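Local structure of putative acetyltransferase (Nocardia farcinica, 3D9W) at residues 40-45 / 87-92; 117-122 / 137-142; 17-22 / 29-34; 25-30 / 35-40; 159-164 / 225-230. The protein probably catalyses the transfer of an acetyl group from acetyl-coenzyme A to the amino nitrogen of arylamines. All coordinates share one frame; numbering follows the deposited sequence.

Contact 1 (40-45 / 87-92); sequences ELVYRH and GLFAAA
In the N-terminal helical region of the arylamine N-acetyltransferase fold, L41, V42 and H45 of helix 35-48 close round F89 of helix 82-95. The two segments run roughly antiparallel, at 148°, with their axes 11.7 Å apart at closest approach, a gap filled largely by the side chain of F89 reaching across to helix 35-48. F89 presents its edge to the face of the H45 ring in an offset edge-to-face pair, the planes at 89°. Its CD1 comes nearest, 3.5 Å from H45 ND1. Farther out, F89 CZ meets the CB of L41 at 3.8 Å and the CG2 branch of V42 at 3.7 Å, while the carbonyl O of L41 lies near the ring plane, at its edge. Aliphatic L41 and V42 suit this buried place; H45 adds a flat ring whose two nitrogens need partners, and Y21 OH and N85 OD1 supply them at ND1 and NE2. On a more exposed side of the helix, R44 NE reaches E40 OE2 at 3.0 Å, an almost straight salt bridge one turn apart. Helix 18-25 brings Y21 against F89, and C135 of strand 132-135 touches both V42 and F89.

Contact 2 (117-122 / 137-142); sequences ATHALL and VGFGRG
H119 faces F139 across a CA-to-CA separation of 7.7 Å, from a strand that carries a classic beta bulge, T118 and H119 both facing G105, to a loop that forms no regular strand. A chi1 of -180°, CG trans to the main-chain nitrogen, carries the H119 ring out of the strand toward the loop. F139 meets it there in an offset edge-to-face pair: the edge of F139 is turned to the face of H119, the planes are at 90° and the ring centres lie 5.3 Å apart. F139 CD1 does most of the touching, 3.5 Å from H119 CE1 and 3.7 Å from H119 NE2. The backbone closes in as well, with F139 CA 3.6 Å from H119 CE1 and F139 N in the imidazole plane, at its edge. G140 follows with positive phi, a conformation suited to glycine, where the loop turns on. The polar end of the imidazole is held by D136, whose OD1 is hydrogen-bonded to H119 NE2, and the ring also touches C82. This grouping is consistent with the Cys-His-Asp catalytic triad of the family, and F139 probably forms part of the pocket wall beside it. Strand 117-125 runs between strands 99-107 and 132-135; helix 82-95 supplies C82, and Y191 of strand 188-193 brings its ring to H119.

Contact 3 (17-22 / 29-34); sequences DLDAYL and GERAPT
R31 reaches D19 because its CG stands beside the backbone N (chi1 -64°) and the chain then runs extended to NE, while D19, its own CG also beside N, bends its carboxylate toward the arriving guanidinium. The salt bridge is end-on, and both terminal nitrogens hold a single oxygen. R31 NH2 lies 2.7 Å from D19 OD1, nearly in line with the bond from the carboxylate carbon to that oxygen. R31 NH1 comes to D19 OD1 from the syn side at 2.9 Å. OD1 lies in the guanidinium plane, between NH1 and NH2; since one oxygen serves both, neither N-H points straight at it and the bonds are bent, 146° and 140°. Leucines steady the flat group: L22 CD1 sits over one face, 3.7 Å from R31 CZ, and L18 CD2 approaches R31 NH1 at 3.8 Å. An arginine suits this solvent-exposed place, since a face of the guanidinium, poorly hydrated, can lie against leucine while the N-H edge pairs with an acid. D17, the N-cap residue just before helix 18-25, accepts from A20 N through OD1 at 2.8 Å. R31 itself is the centre of an inverse gamma turn. The contact thus ties the N-terminal part of helix 18-25 to the loop that leads into helix 35-48; L18 also touches R95 of helix 82-95, and Y21 packs against L88, F89 and A92.

Contact 4 (25-30 / 35-40); sequences IGFAGE and LATLRE
Unusually, the carboxylate of E40 lies close to parallel with the ring of F27, their planes 22° apart. E40 CD comes within 3.5 Å of F27 CE1, E40 OE2 lies 3.4 Å from F27 CD1, and E40 CB touches F27 CE1 at 3.7 Å. F27 meets helix 35-48 a second time through CZ, 3.7 Å from the CG2 methyl of T37. That methyl stands anti to the backbone N (chi1 -79° for the hydroxyl branch), which leaves OG1 beside the backbone N, at the edge of the F27 ring, where it is hydrogen-bonded to the carbonyl O of A32. Threonine therefore serves with both branches. The turn before F27 is a Schellman motif in which G26, with positive phi, ends helix 18-25 and lets the chain fold back. A28 N then donates to E40 OE2 on its syn side, at 3.0 Å and a bent 138°. The backbone of G29 runs close by E40 OE1, where a side chain would probably find little room. With R44 as its second partner, OE2 is held by two donors, which would be expected to favour the ionised form of the carboxylate.

Contact 5 (159-164 / 225-230); sequences GDWRFR and QRFHSD
W161 directs its CB toward segment 225-230, and with CG beside the backbone N (chi1 -52°) the indole extends alongside F227. CD1 is the first ring atom to meet a partner, F227 CZ at 4.0 Å. Next comes NE1, which donates to the carbonyl O of S229 at 3.0 Å; the donor stands well above the carbonyl plane, and the bond is moderately bent, at 148°. Through CE2 the indole lies 3.6 Å from F227 CZ. The nearest approach is on the six-membered ring, CZ2 to F227 CE1 at 3.4 Å, and at the far rim CH2 still touches that same F227 carbon at 3.8 Å. F227 CE1 thus lies over one face of the indole, toward its rim, though the five-membered ring of W161 and the ring of F227 are inclined at 56° and make neither a stack nor an edge-to-face pair. W161 begins strand 161-169 of the eight-stranded antiparallel sheet, whereas F227 ends strand 223-227, an outer strand of the four-stranded sheet, and the aromatic pair joins the two sheets. Tryptophan suits the junction because one group offers both a broad apolar face and an N-H for a loop carbonyl. S229 O is used twice: a water also donates to it, at 2.8 Å, and accepts from D160 N. Around the indole lie R141, H232 of strand 232-236, and P245, which D160 also touches.

Overall arrangement
Contacts 3 and 4, with centres 7 Å apart, share G29 and E30 in the connection between helices 18-25 and 35-48; contact 1 continues along the latter helix and shares E40 with contact 4. Y21 of contact 3 reaches H45 of contact 1, where the hydroxyl oxygen Y21 OH lies 2.6 Å from H45 ND1. Contact 1 packs against contact 2, F89 CB 3.5 Å from V137 CG2, and contact 2 holds H119, the likely triad histidine. From there F139 O meets Q225 NE2 at 3.0 Å, linking contact 2 to contact 5. Contact 3 lies farthest from contact 5, about 23 Å between centres.

Contact 1 (40-45 / 87-92)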
# COMPACT_ATOMS: atom_id res chain seq x y z
N GLU A 40 -2.63 -4.93 14.95
CA GLU A 40 -2.16 -6.22 14.44
C GLU A 40 -2.59 -6.43 12.99
O GLU A 40 -1.87 -7.02 12.20
CB GLU A 40 -2.68 -7.38 15.27
CG GLU A 40 -1.86 -8.65 15.07
CD GLU A 40 -2.58 -9.89 15.53
OE1 GLU A 40 -3.23 -9.83 16.60
OE2 GLU A 40 -2.49 -10.92 14.82
N LEU A 41 -3.78 -5.94 12.66
CA LEU A 41 -4.27 -6.07 11.30
C LEU A 41 -3.28 -5.40 10.37
O LEU A 41 -2.84 -6.00 9.38
CB LEU A 41 -5.64 -5.41 11.19
CG LEU A 41 -6.79 -6.09 11.95
CD1 LEU A 41 -8.10 -5.33 11.74
CD2 LEU A 41 -6.94 -7.52 11.47
N VAL A 42 -2.91 -4.17 10.69
CA VAL A 42 -1.96 -3.41 9.88
C VAL A 42 -0.61 -4.10 9.74
O VAL A 42 -0.03 -4.15 8.65
CB VAL A 42 -1.74 -2.02 10.48
CG1 VAL A 42 -0.74 -1.25 9.64
CG2 VAL A 42 -3.06 -1.29 10.54
N TYR A 43 -0.11 -4.62 10.85
CA TYR A 43 1.17 -5.30 10.86
C TYR A 43 1.17 -6.57 10.01
O TYR A 43 2.04 -6.76 9.15
CB TYR A 43 1.53 -5.62 12.31
CG TYR A 43 2.85 -6.30 12.52
CD1 TYR A 43 3.01 -7.66 12.22
CD2 TYR A 43 3.94 -5.61 13.05
CE1 TYR A 43 4.21 -8.32 12.46
CE2 TYR A 43 5.15 -6.25 13.30
CZ TYR A 43 5.28 -7.61 13.00
OH TYR A 43 6.46 -8.27 13.28
N ARG A 44 0.19 -7.44 10.24
CA ARG A 44 0.09 -8.70 9.50
C ARG A 44 0.01 -8.48 7.99
O ARG A 44 0.73 -9.12 7.23
CB ARG A 44 -1.14 -9.48 9.95
CG ARG A 44 -1.16 -9.86 11.41
CD ARG A 44 0.05 -10.68 11.78
NE ARG A 44 -0.06 -11.24 13.12
CZ ARG A 44 0.91 -11.92 13.73
NH1 ARG A 44 2.06 -12.12 13.10
NH2 ARG A 44 0.73 -12.39 14.96
N HIS A 45 -0.88 -7.58 7.59
CA HIS A 45 -1.10 -7.26 6.18
C HIS A 45 0.12 -6.65 5.52
O HIS A 45 0.59 -7.14 4.50
CB HIS A 45 -2.29 -6.29 6.05
CG HIS A 45 -2.75 -6.05 4.64
ND1 HIS A 45 -4.05 -6.27 4.23
CD2 HIS A 45 -2.08 -5.60 3.54
CE1 HIS A 45 -4.17 -5.95 2.95
NE2 HIS A 45 -2.99 -5.55 2.51
N GLY A 87 -8.34 -1.45 -0.61
CA GLY A 87 -9.70 -1.93 -0.84
C GLY A 87 -10.04 -3.19 -0.07
O GLY A 87 -11.14 -3.35 0.45
N LEU A 88 -9.06 -4.08 0.00
CA LEU A 88 -9.24 -5.33 0.71
C LEU A 88 -9.21 -5.07 2.21
O LEU A 88 -10.05 -5.58 2.96
CB LEU A 88 -8.13 -6.31 0.33
CG LEU A 88 -8.27 -7.74 0.84
CD1 LEU A 88 -9.55 -8.34 0.29
CD2 LEU A 88 -7.05 -8.55 0.42
N PHE A 89 -8.24 -4.27 2.64
CA PHE A 89 -8.09 -3.94 4.05
C PHE A 89 -9.33 -3.23 4.59
O PHE A 89 -9.75 -3.46 5.72
CB PHE A 89 -6.86 -3.06 4.27
CG PHE A 89 -6.40 -3.00 5.70
CD1 PHE A 89 -5.83 -4.12 6.30
CD2 PHE A 89 -6.56 -1.85 6.44
CE1 PHE A 89 -5.41 -4.08 7.63
CE2 PHE A 89 -6.15 -1.81 7.77
CZ PHE A 89 -5.58 -2.92 8.36
N ALA A 90 -9.93 -2.36 3.79
CA ALA A 90 -11.12 -1.64 4.22
C ALA A 90 -12.28 -2.61 4.49
O ALA A 90 -12.98 -2.50 5.50
CB ALA A 90 -11.52 -0.61 3.17
N ALA A 91 -12.47 -3.57 3.58
CA ALA A 91 -13.52 -4.57 3.73
C ALA A 91 -13.38 -5.30 5.07
O ALA A 91 -14.35 -5.43 5.81
CB ALA A 91 -13.45 -5.55 2.59
N ALA A 92 -12.17 -5.75 5.38
CA ALA A 92 -11.93 -6.45 6.63
C ALA A 92 -12.22 -5.55 7.83
O ALA A 92 -12.92 -5.95 8.76
CB ALA A 92 -10.50 -6.92 6.68

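Contact 2 (117-122 / 137-142)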
# COMPACT_ATOMS: atom_id res chain seq x y z
N ALA A 117 -3.28 12.82 -6.89
CA ALA A 117 -3.76 12.31 -5.60
C ALA A 117 -4.32 10.93 -5.94
O ALA A 117 -5.52 10.78 -6.21
CB ALA A 117 -4.85 13.21 -5.03
N THR A 118 -3.45 9.93 -5.92
CA THR A 118 -3.85 8.57 -6.26
C THR A 118 -3.32 7.52 -5.30
O THR A 118 -3.13 6.36 -5.66
CB THR A 118 -3.37 8.24 -7.68
OG1 THR A 118 -1.94 8.20 -7.72
CG2 THR A 118 -3.85 9.29 -8.67
N HIS A 119 -3.08 7.93 -4.05
CA HIS A 119 -2.58 7.00 -3.05
C HIS A 119 -3.59 6.75 -1.93
O HIS A 119 -3.77 7.57 -1.03
CB HIS A 119 -1.27 7.51 -2.45
CG HIS A 119 -0.72 6.59 -1.42
ND1 HIS A 119 -0.35 5.30 -1.71
CD2 HIS A 119 -0.56 6.75 -0.09
CE1 HIS A 119 0.01 4.69 -0.60
NE2 HIS A 119 -0.11 5.55 0.40
N ALA A 120 -4.24 5.59 -1.99
CA ALA A 120 -5.25 5.21 -1.02
C ALA A 120 -4.79 5.21 0.43
O ALA A 120 -3.76 4.62 0.78
CB ALA A 120 -5.81 3.85 -1.38
N LEU A 121 -5.55 5.89 1.28
CA LEU A 121 -5.25 5.96 2.71
C LEU A 121 -6.54 5.71 3.46
O LEU A 121 -7.62 5.99 2.95
CB LEU A 121 -4.70 7.34 3.09
CG LEU A 121 -3.27 7.69 2.64
CD1 LEU A 121 -2.96 9.15 2.99
CD2 LEU A 121 -2.26 6.73 3.28
N LEU A 122 -6.43 5.17 4.66
CA LEU A 122 -7.60 4.88 5.47
C LEU A 122 -7.57 5.57 6.83
O LEU A 122 -6.61 5.42 7.60
CB LEU A 122 -7.76 3.37 5.65
CG LEU A 122 -7.91 2.52 4.38
CD1 LEU A 122 -7.91 1.04 4.72
CD2 LEU A 122 -9.21 2.90 3.68
N VAL A 137 -1.83 0.83 4.38
CA VAL A 137 -1.48 -0.56 4.15
C VAL A 137 -1.13 -0.90 2.71
O VAL A 137 -0.84 -2.06 2.40
CB VAL A 137 -2.65 -1.49 4.60
CG1 VAL A 137 -2.82 -1.42 6.12
CG2 VAL A 137 -3.94 -1.08 3.90
N GLY A 138 -1.13 0.08 1.83
CA GLY A 138 -0.83 -0.22 0.44
C GLY A 138 0.37 0.47 -0.17
O GLY A 138 0.62 0.32 -1.37
N PHE A 139 1.11 1.23 0.64
CA PHE A 139 2.27 1.94 0.12
C PHE A 139 3.36 0.97 -0.32
O PHE A 139 4.08 1.23 -1.29
CB PHE A 139 2.84 2.91 1.17
CG PHE A 139 3.88 3.87 0.61
CD1 PHE A 139 3.50 4.92 -0.22
CD2 PHE A 139 5.23 3.69 0.87
CE1 PHE A 139 4.45 5.78 -0.79
CE2 PHE A 139 6.20 4.54 0.31
CZ PHE A 139 5.80 5.59 -0.52
N GLY A 140 3.50 -0.15 0.39
CA GLY A 140 4.51 -1.12 0.04
C GLY A 140 5.68 -1.09 0.99
O GLY A 140 6.52 -1.98 0.96
N ARG A 141 5.73 -0.06 1.83
CA ARG A 141 6.81 0.09 2.80
C ARG A 141 6.21 0.46 4.16
O ARG A 141 6.70 1.35 4.85
CB ARG A 141 7.77 1.19 2.34
CG ARG A 141 9.02 1.37 3.21
CD ARG A 141 9.91 2.42 2.58
NE ARG A 141 11.17 2.65 3.29
CZ ARG A 141 11.27 3.25 4.47
NH1 ARG A 141 10.19 3.69 5.11
NH2 ARG A 141 12.47 3.45 4.99
N GLY A 142 5.15 -0.24 4.54
CA GLY A 142 4.51 0.04 5.80
C GLY A 142 3.91 1.42 5.74
O GLY A 142 3.62 1.91 4.65

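Contact 3 (17-22 / 29-34)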
# COMPACT_ATOMS: atom_id res chain seq x y z
N ASP A 17 -14.33 -12.78 2.43
CA ASP A 17 -14.24 -14.04 3.16
C ASP A 17 -13.30 -13.69 4.31
O ASP A 17 -12.09 -13.84 4.20
CB ASP A 17 -13.61 -15.14 2.31
CG ASP A 17 -13.55 -16.47 3.03
OD1 ASP A 17 -13.36 -16.48 4.27
OD2 ASP A 17 -13.67 -17.51 2.35
N LEU A 18 -13.88 -13.20 5.40
CA LEU A 18 -13.09 -12.77 6.53
C LEU A 18 -12.06 -13.80 6.98
O LEU A 18 -10.90 -13.47 7.26
CB LEU A 18 -13.99 -12.41 7.71
CG LEU A 18 -13.25 -11.70 8.84
CD1 LEU A 18 -12.77 -10.32 8.38
CD2 LEU A 18 -14.16 -11.57 10.04
N ASP A 19 -12.48 -15.06 7.04
CA ASP A 19 -11.58 -16.11 7.51
C ASP A 19 -10.45 -16.44 6.54
O ASP A 19 -9.33 -16.72 6.96
CB ASP A 19 -12.42 -17.32 7.87
CG ASP A 19 -13.51 -16.97 8.88
OD1 ASP A 19 -13.18 -16.76 10.07
OD2 ASP A 19 -14.69 -16.86 8.46
N ALA A 20 -10.73 -16.42 5.25
CA ALA A 20 -9.67 -16.69 4.29
C ALA A 20 -8.63 -15.59 4.48
O ALA A 20 -7.44 -15.85 4.65
CB ALA A 20 -10.23 -16.65 2.87
N TYR A 21 -9.10 -14.34 4.48
CA TYR A 21 -8.23 -13.18 4.64
C TYR A 21 -7.39 -13.20 5.92
O TYR A 21 -6.16 -13.14 5.86
CB TYR A 21 -9.07 -11.89 4.61
CG TYR A 21 -8.26 -10.65 4.86
CD1 TYR A 21 -7.39 -10.15 3.88
CD2 TYR A 21 -8.31 -10.01 6.09
CE1 TYR A 21 -6.57 -9.03 4.14
CE2 TYR A 21 -7.50 -8.90 6.36
CZ TYR A 21 -6.64 -8.42 5.39
OH TYR A 21 -5.85 -7.33 5.68
N LEU A 22 -8.05 -13.26 7.08
CA LEU A 22 -7.34 -13.26 8.35
C LEU A 22 -6.32 -14.40 8.44
O LEU A 22 -5.25 -14.25 9.05
CB LEU A 22 -8.34 -13.35 9.51
CG LEU A 22 -9.29 -12.16 9.59
CD1 LEU A 22 -10.22 -12.33 10.78
CD2 LEU A 22 -8.50 -10.87 9.71
N GLY A 29 -5.45 -12.40 16.90
CA GLY A 29 -6.00 -11.75 18.07
C GLY A 29 -7.52 -11.75 18.16
O GLY A 29 -8.19 -12.41 17.37
N GLU A 30 -8.05 -11.01 19.13
CA GLU A 30 -9.49 -10.91 19.35
C GLU A 30 -10.18 -10.23 18.17
O GLU A 30 -9.74 -9.17 17.72
CB GLU A 30 -9.77 -10.11 20.63
CG GLU A 30 -11.06 -9.31 20.56
CD GLU A 30 -11.50 -8.80 21.91
OE1 GLU A 30 -10.74 -8.02 22.54
OE2 GLU A 30 -12.62 -9.18 22.34
N ARG A 31 -11.27 -10.84 17.71
CA ARG A 31 -12.02 -10.31 16.58
C ARG A 31 -12.98 -9.18 16.86
O ARG A 31 -14.16 -9.26 16.52
CB ARG A 31 -12.77 -11.43 15.89
CG ARG A 31 -11.89 -12.47 15.30
CD ARG A 31 -12.64 -13.19 14.22
NE ARG A 31 -11.82 -14.19 13.55
CZ ARG A 31 -12.24 -14.91 12.52
NH1 ARG A 31 -13.47 -14.72 12.04
NH2 ARG A 31 -11.45 -15.82 11.97
N ALA A 32 -12.49 -8.11 17.47
CA ALA A 32 -13.33 -6.96 17.78
C ALA A 32 -12.59 -5.71 17.32
O ALA A 32 -11.37 -5.75 17.09
CB ALA A 32 -13.59 -6.89 19.28
N PRO A 33 -13.32 -4.59 17.18
CA PRO A 33 -12.78 -3.30 16.76
C PRO A 33 -11.98 -2.54 17.82
O PRO A 33 -12.29 -1.39 18.14
CB PRO A 33 -14.02 -2.53 16.33
CG PRO A 33 -15.06 -3.05 17.27
CD PRO A 33 -14.79 -4.54 17.25
N THR A 34 -10.96 -3.19 18.36
CA THR A 34 -10.11 -2.59 19.38
C THR A 34 -8.78 -2.13 18.78
O THR A 34 -8.32 -2.69 17.77
CB THR A 34 -9.82 -3.60 20.54
OG1 THR A 34 -9.08 -4.72 20.04
CG2 THR A 34 -11.14 -4.09 21.14

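Contact 4 (25-30 / 35-40)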
# COMPACT_ATOMS: atom_id res chain seq x y z
N ILE A 25 -3.13 -13.44 6.25
CA ILE A 25 -2.18 -12.48 6.80
C ILE A 25 -1.64 -12.94 8.13
O ILE A 25 -0.69 -12.37 8.66
CB ILE A 25 -2.80 -11.08 6.97
CG1 ILE A 25 -3.83 -11.10 8.10
CG2 ILE A 25 -3.40 -10.63 5.64
CD1 ILE A 25 -4.45 -9.73 8.39
N GLY A 26 -2.27 -13.97 8.69
CA GLY A 26 -1.82 -14.51 9.96
C GLY A 26 -2.37 -13.82 11.19
O GLY A 26 -1.69 -13.72 12.21
N PHE A 27 -3.60 -13.34 11.11
CA PHE A 27 -4.18 -12.68 12.27
C PHE A 27 -4.36 -13.73 13.37
O PHE A 27 -4.55 -14.91 13.09
CB PHE A 27 -5.53 -12.06 11.92
CG PHE A 27 -6.06 -11.16 12.98
CD1 PHE A 27 -5.37 -9.99 13.32
CD2 PHE A 27 -7.21 -11.48 13.68
CE1 PHE A 27 -5.83 -9.17 14.33
CE2 PHE A 27 -7.67 -10.66 14.70
CZ PHE A 27 -6.98 -9.50 15.03
N ALA A 28 -4.30 -13.31 14.63
CA ALA A 28 -4.47 -14.27 15.71
C ALA A 28 -5.05 -13.67 16.98
O ALA A 28 -5.15 -14.34 18.01
CB ALA A 28 -3.13 -14.94 16.00
N GLY A 29 -5.45 -12.40 16.90
CA GLY A 29 -6.00 -11.75 18.07
C GLY A 29 -7.52 -11.75 18.16
O GLY A 29 -8.19 -12.41 17.37
N GLU A 30 -8.05 -11.01 19.13
CA GLU A 30 -9.49 -10.91 19.35
C GLU A 30 -10.18 -10.23 18.17
O GLU A 30 -9.74 -9.17 17.72
CB GLU A 30 -9.77 -10.11 20.63
CG GLU A 30 -11.06 -9.31 20.56
CD GLU A 30 -11.50 -8.80 21.91
OE1 GLU A 30 -10.74 -8.02 22.54
OE2 GLU A 30 -12.62 -9.18 22.34
N LEU A 35 -8.18 -1.10 19.37
CA LEU A 35 -6.91 -0.58 18.88
C LEU A 35 -5.88 -1.70 18.82
O LEU A 35 -4.99 -1.69 17.97
CB LEU A 35 -6.38 0.55 19.78
CG LEU A 35 -4.99 1.12 19.45
CD1 LEU A 35 -4.98 1.71 18.04
CD2 LEU A 35 -4.61 2.19 20.45
N ALA A 36 -6.02 -2.67 19.73
CA ALA A 36 -5.10 -3.81 19.78
C ALA A 36 -5.20 -4.61 18.49
O ALA A 36 -4.19 -5.04 17.92
CB ALA A 36 -5.40 -4.68 20.97
N THR A 37 -6.43 -4.80 18.02
CA THR A 37 -6.68 -5.53 16.79
C THR A 37 -6.16 -4.74 15.58
O THR A 37 -5.47 -5.28 14.72
CB THR A 37 -8.18 -5.81 16.61
OG1 THR A 37 -8.55 -6.92 17.43
CG2 THR A 37 -8.52 -6.10 15.15
N LEU A 38 -6.48 -3.45 15.53
CA LEU A 38 -6.05 -2.61 14.43
C LEU A 38 -4.54 -2.61 14.30
O LEU A 38 -4.01 -2.66 13.20
CB LEU A 38 -6.54 -1.17 14.60
CG LEU A 38 -6.32 -0.23 13.41
CD1 LEU A 38 -7.09 -0.72 12.21
CD2 LEU A 38 -6.77 1.15 13.80
N ARG A 39 -3.85 -2.54 15.43
CA ARG A 39 -2.40 -2.54 15.41
C ARG A 39 -1.84 -3.86 14.87
O ARG A 39 -0.72 -3.89 14.38
CB ARG A 39 -1.83 -2.27 16.80
CG ARG A 39 -1.80 -0.79 17.19
CD ARG A 39 -1.30 -0.63 18.62
NE ARG A 39 -0.03 -1.34 18.87
CZ ARG A 39 1.18 -0.81 18.72
NH1 ARG A 39 1.32 0.46 18.33
NH2 ARG A 39 2.25 -1.55 18.97
N GLU A 40 -2.63 -4.93 14.95
CA GLU A 40 -2.16 -6.22 14.44
C GLU A 40 -2.59 -6.43 12.99
O GLU A 40 -1.87 -7.02 12.20
CB GLU A 40 -2.68 -7.38 15.27
CG GLU A 40 -1.86 -8.65 15.07
CD GLU A 40 -2.58 -9.89 15.53
OE1 GLU A 40 -3.23 -9.83 16.60
OE2 GLU A 40 -2.49 -10.92 14.82

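Contact 5 (159-164 / 225-230)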
# COMPACT_ATOMS: atom_id res chain seq x y z
N GLY A 159 7.22 0.47 14.82
CA GLY A 159 8.09 -0.67 14.66
C GLY A 159 9.47 -0.03 14.82
O GLY A 159 9.66 0.78 15.74
N ASP A 160 10.41 -0.35 13.94
CA ASP A 160 11.74 0.24 14.02
C ASP A 160 11.98 1.28 12.94
O ASP A 160 13.12 1.71 12.72
CB ASP A 160 12.82 -0.82 13.90
CG ASP A 160 12.93 -1.66 15.13
OD1 ASP A 160 12.86 -1.10 16.24
OD2 ASP A 160 13.08 -2.89 14.98
N TRP A 161 10.90 1.66 12.26
CA TRP A 161 11.00 2.65 11.20
C TRP A 161 10.64 4.00 11.78
O TRP A 161 9.68 4.12 12.52
CB TRP A 161 10.06 2.25 10.06
CG TRP A 161 10.29 0.82 9.63
CD1 TRP A 161 9.85 -0.31 10.26
CD2 TRP A 161 11.11 0.38 8.54
NE1 TRP A 161 10.36 -1.43 9.63
CE2 TRP A 161 11.14 -1.03 8.58
CE3 TRP A 161 11.84 1.04 7.54
CZ2 TRP A 161 11.86 -1.80 7.65
CZ3 TRP A 161 12.55 0.28 6.63
CH2 TRP A 161 12.55 -1.12 6.69
N ARG A 162 11.43 5.02 11.44
CA ARG A 162 11.23 6.37 11.96
C ARG A 162 10.40 7.27 11.05
O ARG A 162 10.61 7.31 9.84
CB ARG A 162 12.60 7.00 12.21
CG ARG A 162 13.52 6.12 13.06
CD ARG A 162 14.99 6.27 12.65
NE ARG A 162 15.47 7.65 12.78
CZ ARG A 162 16.65 8.08 12.32
NH1 ARG A 162 17.46 7.24 11.70
NH2 ARG A 162 17.01 9.35 12.49
N PHE A 163 9.46 8.01 11.67
CA PHE A 163 8.57 8.91 10.95
C PHE A 163 8.35 10.25 11.67
O PHE A 163 8.86 10.48 12.77
CB PHE A 163 7.18 8.28 10.77
CG PHE A 163 7.20 6.99 10.00
CD1 PHE A 163 7.18 6.99 8.62
CD2 PHE A 163 7.23 5.77 10.67
CE1 PHE A 163 7.18 5.79 7.90
CE2 PHE A 163 7.24 4.57 9.97
CZ PHE A 163 7.22 4.58 8.58
N ARG A 164 7.56 11.10 11.02
CA ARG A 164 7.18 12.43 11.49
C ARG A 164 5.89 12.81 10.78
O ARG A 164 5.84 12.83 9.55
CB ARG A 164 8.24 13.48 11.11
CG ARG A 164 9.49 13.50 11.95
CD ARG A 164 10.51 14.48 11.35
NE ARG A 164 11.80 14.41 12.05
CZ ARG A 164 12.92 14.99 11.63
NH1 ARG A 164 12.92 15.71 10.50
NH2 ARG A 164 14.04 14.86 12.35
N GLN A 225 7.57 -4.45 -4.25
CA GLN A 225 8.06 -4.20 -2.92
C GLN A 225 7.57 -5.36 -2.07
O GLN A 225 6.54 -5.96 -2.36
CB GLN A 225 7.50 -2.90 -2.35
CG GLN A 225 7.82 -1.67 -3.15
CD GLN A 225 7.28 -0.43 -2.50
OE1 GLN A 225 7.81 0.03 -1.48
NE2 GLN A 225 6.21 0.11 -3.06
N ARG A 226 8.34 -5.69 -1.05
CA ARG A 226 7.98 -6.75 -0.12
C ARG A 226 8.40 -6.13 1.20
O ARG A 226 9.53 -5.65 1.33
CB ARG A 226 8.77 -8.03 -0.39
CG ARG A 226 8.33 -9.19 0.47
CD ARG A 226 6.88 -9.54 0.20
NE ARG A 226 6.49 -10.76 0.90
CZ ARG A 226 6.02 -10.79 2.14
NH1 ARG A 226 5.86 -9.67 2.83
NH2 ARG A 226 5.72 -11.96 2.70
N PHE A 227 7.49 -6.10 2.16
CA PHE A 227 7.83 -5.47 3.42
C PHE A 227 7.88 -6.39 4.63
O PHE A 227 6.93 -7.14 4.90
CB PHE A 227 6.88 -4.31 3.69
CG PHE A 227 7.27 -3.46 4.84
CD1 PHE A 227 8.50 -2.82 4.85
CD2 PHE A 227 6.43 -3.31 5.94
CE1 PHE A 227 8.90 -2.05 5.93
CE2 PHE A 227 6.81 -2.54 7.03
CZ PHE A 227 8.05 -1.91 7.03
N HIS A 228 8.99 -6.33 5.35
CA HIS A 228 9.19 -7.14 6.54
C HIS A 228 9.37 -6.19 7.73
O HIS A 228 9.60 -4.99 7.55
CB HIS A 228 10.41 -8.05 6.36
CG HIS A 228 10.26 -9.05 5.25
ND1 HIS A 228 9.30 -10.05 5.28
CD2 HIS A 228 10.94 -9.21 4.09
CE1 HIS A 228 9.40 -10.77 4.18
NE2 HIS A 228 10.38 -10.29 3.44
N SER A 229 9.25 -6.72 8.95
CA SER A 229 9.37 -5.87 10.13
C SER A 229 10.77 -5.30 10.25
O SER A 229 10.95 -4.20 10.76
CB SER A 229 9.02 -6.65 11.40
OG SER A 229 10.16 -7.33 11.89
N ASP A 230 11.76 -6.04 9.76
CA ASP A 230 13.14 -5.61 9.86
C ASP A 230 13.83 -5.22 8.55
O ASP A 230 14.97 -4.77 8.56
CB ASP A 230 13.96 -6.70 10.54
CG ASP A 230 14.04 -7.98 9.71
OD1 ASP A 230 13.19 -8.16 8.83
OD2 ASP A 230 14.96 -8.80 9.96
O HOH W 1 9.92 -2.56 12.83